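Side-chain contacts in CT263 (Chlamydia trachomatis, PDB 4QAS), which probably acts as an MTAN-type nucleosidase that hydrolyses the N-glycosidic bond of a futalosine-type nucleoside on the route to menaquinone: residues A[86-91]-A[173-178]; A[107-112]-A[146-151]; A[120-125]-A[158-163]. The protein carries 1 engineered substitution. All blocks are in the same frame, centred on the assembly; numbering follows the deposited sequence. Where two conformers were deposited one is given.

Contact 1 of 3, residues A[86-91]-A[173-178]; sequences PLLKTY and QDFLKN
The ring of F175 is met from two directions by the neighbouring leucines L87 and L88. L87 comes over one face. Its CD1 lies 4.0 Å from the centroid of the F175 ring and 21° off the ring normal, a CH-pi contact. The methyl is off-centre toward CD2 and CE2, and its closest ring atom is CD2 of F175, 3.7 Å from CD1 of L87. L87 and F175 reach toward each other from opposite sides, and CD1 of L87 ends over the ring. L88 comes to the edge instead. Its CD1 lies near the ring plane, 3.8 Å from CZ of F175.

F175 reaches the loop because its ring is anti to the backbone N (chi1 -169°), which carries it out from helix 173-178. CB of L88 does not point straight at the helix, but the end of the side chain swings nearer. No hydrogen bond crosses between the segments, and the touching residues are all partly exposed. The contact is a small apolar one at the surface.

The surroundings place it in the fold. L87 also rests on Y167, and L88 on K182 and L183 of helix 180-197. A sulfate ion, probably from the crystallisation liquor, lies about 4 Å from the side chain of L88. S164 OG hydrogen-bonds to P86 O and K89 N, tying the loop to strand 158-167. Consistent with the alpha/beta fold of MTAN-type nucleosidases, the loop entering strand 90-99 packs against the short helix that follows strand 158-167.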
# COMPACT_ATOMS: atom_id res chain seq x y z
N PRO A 86 -8.93 -5.50 -20.87
CA PRO A 86 -8.26 -6.64 -20.25
C PRO A 86 -8.70 -6.76 -18.80
O PRO A 86 -9.15 -5.79 -18.20
CB PRO A 86 -6.77 -6.26 -20.34
CG PRO A 86 -6.79 -4.78 -20.27
CD PRO A 86 -8.04 -4.34 -21.00
N LEU A 87 -8.61 -7.97 -18.25
CA LEU A 87 -8.88 -8.18 -16.83
C LEU A 87 -7.71 -7.75 -15.95
O LEU A 87 -6.57 -7.59 -16.40
CB LEU A 87 -9.23 -9.64 -16.56
CG LEU A 87 -10.41 -10.17 -17.38
CD1 LEU A 87 -10.81 -11.52 -16.85
CD2 LEU A 87 -11.59 -9.22 -17.33
N LEU A 88 -8.01 -7.55 -14.66
CA LEU A 88 -7.01 -7.17 -13.66
C LEU A 88 -6.41 -5.80 -13.94
O LEU A 88 -5.27 -5.52 -13.56
CB LEU A 88 -5.91 -8.22 -13.48
CG LEU A 88 -6.43 -9.43 -12.72
CD1 LEU A 88 -5.52 -10.62 -12.94
CD2 LEU A 88 -6.53 -9.13 -11.25
N LYS A 89 -7.17 -4.93 -14.60
CA LYS A 89 -6.72 -3.58 -14.92
C LYS A 89 -7.57 -2.57 -14.15
O LYS A 89 -8.79 -2.69 -14.09
CB LYS A 89 -6.84 -3.32 -16.42
CG LYS A 89 -6.32 -1.97 -16.85
CD LYS A 89 -6.15 -1.87 -18.33
CE LYS A 89 -5.75 -0.48 -18.73
NZ LYS A 89 -4.40 -0.11 -18.25
N THR A 90 -6.91 -1.58 -13.57
CA THR A 90 -7.56 -0.59 -12.74
C THR A 90 -7.87 0.65 -13.57
O THR A 90 -6.98 1.17 -14.25
CB THR A 90 -6.62 -0.24 -11.59
OG1 THR A 90 -6.17 -1.47 -10.99
CG2 THR A 90 -7.33 0.65 -10.60
N TYR A 91 -9.11 1.10 -13.50
CA TYR A 91 -9.57 2.29 -14.20
C TYR A 91 -10.12 3.28 -13.19
O TYR A 91 -10.55 2.90 -12.10
CB TYR A 91 -10.69 1.94 -15.17
CG TYR A 91 -10.27 1.07 -16.31
CD1 TYR A 91 -10.30 -0.31 -16.22
CD2 TYR A 91 -9.89 1.64 -17.52
CE1 TYR A 91 -9.94 -1.10 -17.28
CE2 TYR A 91 -9.54 0.85 -18.60
CZ TYR A 91 -9.56 -0.53 -18.48
OH TYR A 91 -9.22 -1.37 -19.53
N GLN A 173 -17.63 -16.07 -14.88
CA GLN A 173 -17.78 -15.80 -13.45
C GLN A 173 -16.70 -16.49 -12.62
O GLN A 173 -16.36 -15.99 -11.54
CB GLN A 173 -19.16 -16.23 -12.97
CG GLN A 173 -20.33 -15.53 -13.65
CD GLN A 173 -20.27 -14.02 -13.50
OE1 GLN A 173 -20.16 -13.48 -12.39
NE2 GLN A 173 -20.32 -13.32 -14.63
N ASP A 174 -16.15 -17.61 -13.07
CA ASP A 174 -15.18 -18.33 -12.26
C ASP A 174 -13.94 -17.49 -12.00
O ASP A 174 -13.35 -17.58 -10.91
CB ASP A 174 -14.77 -19.62 -12.97
CG ASP A 174 -15.76 -20.75 -12.73
OD1 ASP A 174 -16.36 -20.80 -11.64
OD2 ASP A 174 -15.94 -21.59 -13.65
N PHE A 175 -13.55 -16.65 -12.95
CA PHE A 175 -12.37 -15.82 -12.74
C PHE A 175 -12.57 -14.87 -11.56
O PHE A 175 -11.66 -14.68 -10.74
CB PHE A 175 -12.02 -15.03 -14.00
CG PHE A 175 -10.69 -14.37 -13.93
CD1 PHE A 175 -9.55 -15.06 -14.32
CD2 PHE A 175 -10.55 -13.08 -13.46
CE1 PHE A 175 -8.31 -14.45 -14.25
CE2 PHE A 175 -9.32 -12.49 -13.37
CZ PHE A 175 -8.19 -13.17 -13.77
N LEU A 176 -13.75 -14.26 -11.46
CA LEU A 176 -14.08 -13.43 -10.31
C LEU A 176 -14.01 -14.24 -9.02
O LEU A 176 -13.39 -13.82 -8.04
CB LEU A 176 -15.48 -12.84 -10.50
CG LEU A 176 -16.12 -12.15 -9.29
CD1 LEU A 176 -15.30 -10.98 -8.78
CD2 LEU A 176 -17.53 -11.70 -9.66
N LYS A 177 -14.61 -15.42 -9.03
CA LYS A 177 -14.62 -16.26 -7.84
C LYS A 177 -13.21 -16.57 -7.36
O LYS A 177 -12.97 -16.65 -6.15
CB LYS A 177 -15.36 -17.56 -8.16
CG LYS A 177 -15.30 -18.60 -7.05
CD LYS A 177 -15.98 -19.90 -7.47
CE LYS A 177 -16.03 -20.89 -6.31
NZ LYS A 177 -16.82 -22.10 -6.66
N ASN A 178 -12.27 -16.77 -8.28
CA ASN A 178 -10.95 -17.30 -7.96
C ASN A 178 -9.87 -16.24 -7.80
O ASN A 178 -8.74 -16.59 -7.44
CB ASN A 178 -10.51 -18.29 -9.03
CG ASN A 178 -11.34 -19.54 -9.06
OD1 ASN A 178 -11.85 -19.99 -8.03
ND2 ASN A 178 -11.51 -20.11 -10.25

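Contact 2 of 3, residues A[107-112]-A[146-151]; sequences EELEVT and FIAKQA
L109 lays its CD1 methyl over the backbone of helix 144-153, where A148 joins K149. The setting is strand-on-helix packing in the alpha/beta fold: strand 106-110 and the residue after it face one side of the helix. CD1 of L109 is 3.8 Å from CA of K149 and 3.9 Å from N of K149. It is 4.1 Å from C of A148. The methyl therefore presses on main chain more than on side chain, and its distance to CB of A148 is longer, at 4.3 Å. The leucine CG lies beside its own backbone N (chi1 -73°), and CB points at the helix.

V111 makes the second touch. It has two conformers; in one of them its CG1 meets CB of A148 at 3.8 Å. The small A148 thus has both L109 and V111 near its methyl. M160 of strand 158-167 touches V111 and A148 as well, so this end of the contact is buried. The L109 end is partly exposed.

The contact is van der Waals packing, and no hydrogen bond crosses. V111 is fixed by backbone bonding to T94 in strand 90-99, and the helix is held on its far flank by Q150 NE2, which bonds to L62 O. K149 contributes its aliphatic part. Its chain turns at chi2 (64°), and this bend brings CD to 4.1 Å from CD1 of L109.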
# COMPACT_ATOMS: atom_id res chain seq x y z
N GLU A 107 -30.23 6.81 -15.68
CA GLU A 107 -29.77 8.06 -15.13
C GLU A 107 -28.25 8.02 -15.24
O GLU A 107 -27.66 6.95 -15.42
CB GLU A 107 -30.25 8.25 -13.68
CG GLU A 107 -30.09 7.02 -12.79
CD GLU A 107 -30.75 7.21 -11.43
OE1 GLU A 107 -31.11 8.36 -11.09
OE2 GLU A 107 -30.91 6.21 -10.70
N GLU A 108 -27.62 9.18 -15.17
CA GLU A 108 -26.17 9.22 -15.36
C GLU A 108 -25.60 10.41 -14.61
O GLU A 108 -26.20 11.49 -14.62
CB GLU A 108 -25.80 9.31 -16.85
CG GLU A 108 -24.31 9.15 -17.12
CD GLU A 108 -23.96 9.22 -18.60
OE1 GLU A 108 -22.76 9.25 -18.95
OE2 GLU A 108 -24.90 9.27 -19.43
N LEU A 109 -24.46 10.20 -13.96
CA LEU A 109 -23.75 11.25 -13.26
C LEU A 109 -22.27 11.20 -13.59
O LEU A 109 -21.67 10.13 -13.65
CB LEU A 109 -23.90 11.11 -11.76
CG LEU A 109 -25.25 11.48 -11.17
CD1 LEU A 109 -25.23 11.08 -9.69
CD2 LEU A 109 -25.58 12.94 -11.35
N GLU A 110 -21.69 12.38 -13.76
CA GLU A 110 -20.25 12.49 -13.86
C GLU A 110 -19.61 12.20 -12.51
O GLU A 110 -20.17 12.51 -11.45
CB GLU A 110 -19.86 13.89 -14.32
CG GLU A 110 -18.48 13.95 -14.96
CD GLU A 110 -18.46 13.34 -16.37
OE1 GLU A 110 -17.36 13.20 -16.94
OE2 GLU A 110 -19.54 13.07 -16.92
N VAL A 111 -18.42 11.60 -12.56
CA VAL A 111 -17.63 11.42 -11.35
C VAL A 111 -16.24 11.95 -11.62
O VAL A 111 -15.82 12.18 -12.76
CB VAL A 111 -17.60 9.98 -10.80
CG1 VAL A 111 -18.90 9.64 -10.09
CG2 VAL A 111 -17.37 9.02 -11.91
N THR A 112 -15.55 12.24 -10.53
CA THR A 112 -14.29 12.98 -10.61
C THR A 112 -13.15 12.01 -10.90
O THR A 112 -12.86 11.14 -10.07
CB THR A 112 -14.03 13.68 -9.29
OG1 THR A 112 -15.10 14.61 -9.06
CG2 THR A 112 -12.69 14.42 -9.32
N PHE A 146 -25.42 4.34 -7.19
CA PHE A 146 -25.98 4.61 -5.88
C PHE A 146 -25.04 5.47 -5.04
O PHE A 146 -25.47 6.45 -4.43
CB PHE A 146 -26.27 3.28 -5.19
CG PHE A 146 -26.63 3.41 -3.74
CD1 PHE A 146 -27.79 4.06 -3.38
CD2 PHE A 146 -25.81 2.90 -2.73
CE1 PHE A 146 -28.16 4.21 -2.06
CE2 PHE A 146 -26.18 3.05 -1.39
CZ PHE A 146 -27.36 3.71 -1.06
N ILE A 147 -23.75 5.13 -5.04
CA ILE A 147 -22.80 5.86 -4.20
C ILE A 147 -22.62 7.28 -4.72
O ILE A 147 -22.60 8.23 -3.94
CB ILE A 147 -21.47 5.09 -4.14
CG1 ILE A 147 -21.68 3.74 -3.44
CG2 ILE A 147 -20.42 5.93 -3.40
CD1 ILE A 147 -20.53 2.76 -3.63
N ALA A 148 -22.43 7.43 -6.04
CA ALA A 148 -22.24 8.77 -6.60
C ALA A 148 -23.45 9.65 -6.32
O ALA A 148 -23.31 10.85 -6.05
CB ALA A 148 -22.00 8.70 -8.10
N LYS A 149 -24.65 9.09 -6.44
CA LYS A 149 -25.85 9.89 -6.18
C LYS A 149 -25.94 10.28 -4.71
O LYS A 149 -26.29 11.43 -4.39
CB LYS A 149 -27.09 9.12 -6.63
CG LYS A 149 -28.39 9.86 -6.40
CD LYS A 149 -28.46 11.14 -7.23
CE LYS A 149 -29.82 11.82 -7.14
NZ LYS A 149 -30.18 12.18 -5.74
N GLN A 150 -25.60 9.37 -3.80
CA GLN A 150 -25.59 9.73 -2.38
C GLN A 150 -24.55 10.80 -2.09
O GLN A 150 -24.79 11.70 -1.29
CB GLN A 150 -25.39 8.49 -1.50
CG GLN A 150 -26.53 7.47 -1.57
CD GLN A 150 -27.87 8.10 -1.29
OE1 GLN A 150 -28.61 8.44 -2.21
NE2 GLN A 150 -28.19 8.27 -0.02
N ALA A 151 -23.39 10.74 -2.76
CA ALA A 151 -22.37 11.77 -2.57
C ALA A 151 -22.91 13.14 -2.97
O ALA A 151 -22.60 14.15 -2.33
CB ALA A 151 -21.12 11.43 -3.39

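Contact 3 of 3, residues A[120-125]-A[158-163]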
# COMPACT_ATOMS: atom_id res chain seq x y z
N ALA A 120 -12.55 5.17 -17.93
CA ALA A 120 -13.58 4.25 -18.39
C ALA A 120 -14.95 4.75 -17.94
O ALA A 120 -15.07 5.53 -16.99
CB ALA A 120 -13.39 2.83 -17.85
N GLN A 121 -15.98 4.26 -18.62
CA GLN A 121 -17.37 4.49 -18.25
C GLN A 121 -17.91 3.27 -17.53
O GLN A 121 -17.49 2.14 -17.79
CB GLN A 121 -18.22 4.75 -19.48
CG GLN A 121 -17.93 6.10 -20.13
CD GLN A 121 -18.78 6.38 -21.36
OE1 GLN A 121 -19.09 5.47 -22.13
NE2 GLN A 121 -19.17 7.64 -21.55
N LEU A 122 -18.80 3.52 -16.57
CA LEU A 122 -19.33 2.50 -15.68
C LEU A 122 -20.85 2.50 -15.81
O LEU A 122 -21.47 3.55 -15.88
CB LEU A 122 -18.97 2.82 -14.26
CG LEU A 122 -19.42 1.82 -13.20
CD1 LEU A 122 -18.79 0.43 -13.41
CD2 LEU A 122 -19.08 2.37 -11.85
N THR A 123 -21.44 1.31 -15.87
CA THR A 123 -22.87 1.13 -15.74
C THR A 123 -23.13 0.29 -14.51
O THR A 123 -22.46 -0.73 -14.31
CB THR A 123 -23.44 0.43 -16.95
OG1 THR A 123 -23.24 1.26 -18.09
CG2 THR A 123 -24.93 0.19 -16.81
N SER A 124 -24.10 0.70 -13.70
CA SER A 124 -24.49 0.00 -12.49
C SER A 124 -25.83 -0.65 -12.73
O SER A 124 -26.76 0.00 -13.22
CB SER A 124 -24.63 0.95 -11.30
OG SER A 124 -23.40 1.59 -10.99
N VAL A 125 -25.93 -1.93 -12.40
CA VAL A 125 -27.19 -2.65 -12.51
C VAL A 125 -27.37 -3.52 -11.28
O VAL A 125 -26.40 -4.01 -10.70
CB VAL A 125 -27.25 -3.49 -13.79
CG1 VAL A 125 -27.35 -2.59 -15.03
CG2 VAL A 125 -26.08 -4.40 -13.86
N CYS A 158 -16.89 12.84 -5.46
CA CYS A 158 -16.82 11.38 -5.47
C CYS A 158 -15.98 10.91 -6.64
O CYS A 158 -16.18 11.37 -7.78
CB CYS A 158 -18.22 10.78 -5.62
SG CYS A 158 -18.32 9.00 -5.41
N SER A 159 -15.03 10.03 -6.37
CA SER A 159 -14.21 9.40 -7.38
C SER A 159 -14.38 7.91 -7.28
O SER A 159 -14.80 7.39 -6.25
CB SER A 159 -12.73 9.75 -7.20
OG SER A 159 -12.49 11.12 -7.33
N MET A 160 -14.08 7.21 -8.37
CA MET A 160 -14.25 5.77 -8.44
C MET A 160 -13.03 5.13 -9.05
O MET A 160 -12.48 5.61 -10.02
CB MET A 160 -15.40 5.42 -9.35
CG MET A 160 -16.69 5.45 -8.69
SD MET A 160 -17.99 5.03 -9.80
CE MET A 160 -19.39 5.72 -8.93
N ILE A 161 -12.63 4.04 -8.44
CA ILE A 161 -11.60 3.13 -8.93
C ILE A 161 -12.30 1.80 -9.15
O ILE A 161 -12.90 1.26 -8.23
CB ILE A 161 -10.48 2.93 -7.91
CG1 ILE A 161 -9.80 4.25 -7.58
CG2 ILE A 161 -9.45 1.94 -8.43
CD1 ILE A 161 -8.89 4.21 -6.34
N LYS A 162 -12.22 1.27 -10.37
CA LYS A 162 -12.82 -0.01 -10.68
C LYS A 162 -11.77 -0.88 -11.36
O LYS A 162 -11.16 -0.46 -12.33
CB LYS A 162 -14.06 0.13 -11.55
CG LYS A 162 -15.17 0.93 -10.87
CD LYS A 162 -15.95 0.15 -9.82
CE LYS A 162 -16.68 1.08 -8.83
NZ LYS A 162 -17.68 0.38 -8.01
N VAL A 163 -11.61 -2.10 -10.84
CA VAL A 163 -10.70 -3.08 -11.43
C VAL A 163 -11.53 -4.11 -12.18
O VAL A 163 -12.51 -4.61 -11.65
CB VAL A 163 -9.78 -3.72 -10.39
CG1 VAL A 163 -10.53 -4.48 -9.35
CG2 VAL A 163 -8.75 -4.62 -11.07
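The apolar part of this contact centres on L122, whose CD2 meets the sulfur of M160 and the chain of K162. The setting is a barrel-like closure of the sheet. Strands 71-80, 139-141, 119-124, 90-99 and 158-167 pair in that order, and 158-167 pairs with 71-80 to close the ring. Strands 119-124 and 158-167 do not pair with each other, and their side chains meet inside it. CD2 of L122 lies 3.5 Å from SD of M160 in one of the two conformers of M160. The same CD2 is 4.1 Å from CE of K162. L122 crosses both M160 and K162 at about a right angle, so its branch tip meets their chains broadside. CG of L122 is anti to the backbone N (chi1 -178°), which carries the branch toward the other strand. L139 and D141 of strand 139-141 also touch L122.

The polar part belongs to K162 and its partners beyond the two segments. CE of K162 rests on L122, while its NZ forms a salt bridge to D141 OD2. NZ also hydrogen-bonds to N74 OD1 in strand 71-80. The lysine thus links three strands. D141 is gripped from a second strand too: its OD1 is hydrogen-bonded to OG of S124, and that OG is also bonded to N of F145.

In the fold
The three contacts share one mixed sheet. Contacts 2 and 3 are close, with centres 9 Å apart, and they touch where T112 hydrogen-bonds with C158 and S159. Contact 1 lies 14 Å from contact 3 and 23 Å from contact 2, between centres. Contacts 1 and 2 are on opposite sides of the chain's centre. Strand 90-99 connects them all: it begins in contact 1, pairs with 106-110 of contact 2, and pairs with both strands of contact 3. Along the chain, contacts 2 and 3 cross each other inside the loop closed by contact 1. Contact 3 is buried, contact 2 partly buried and contact 1 at the surface, joined to contact 3 by the Y91 N to K162 O bond.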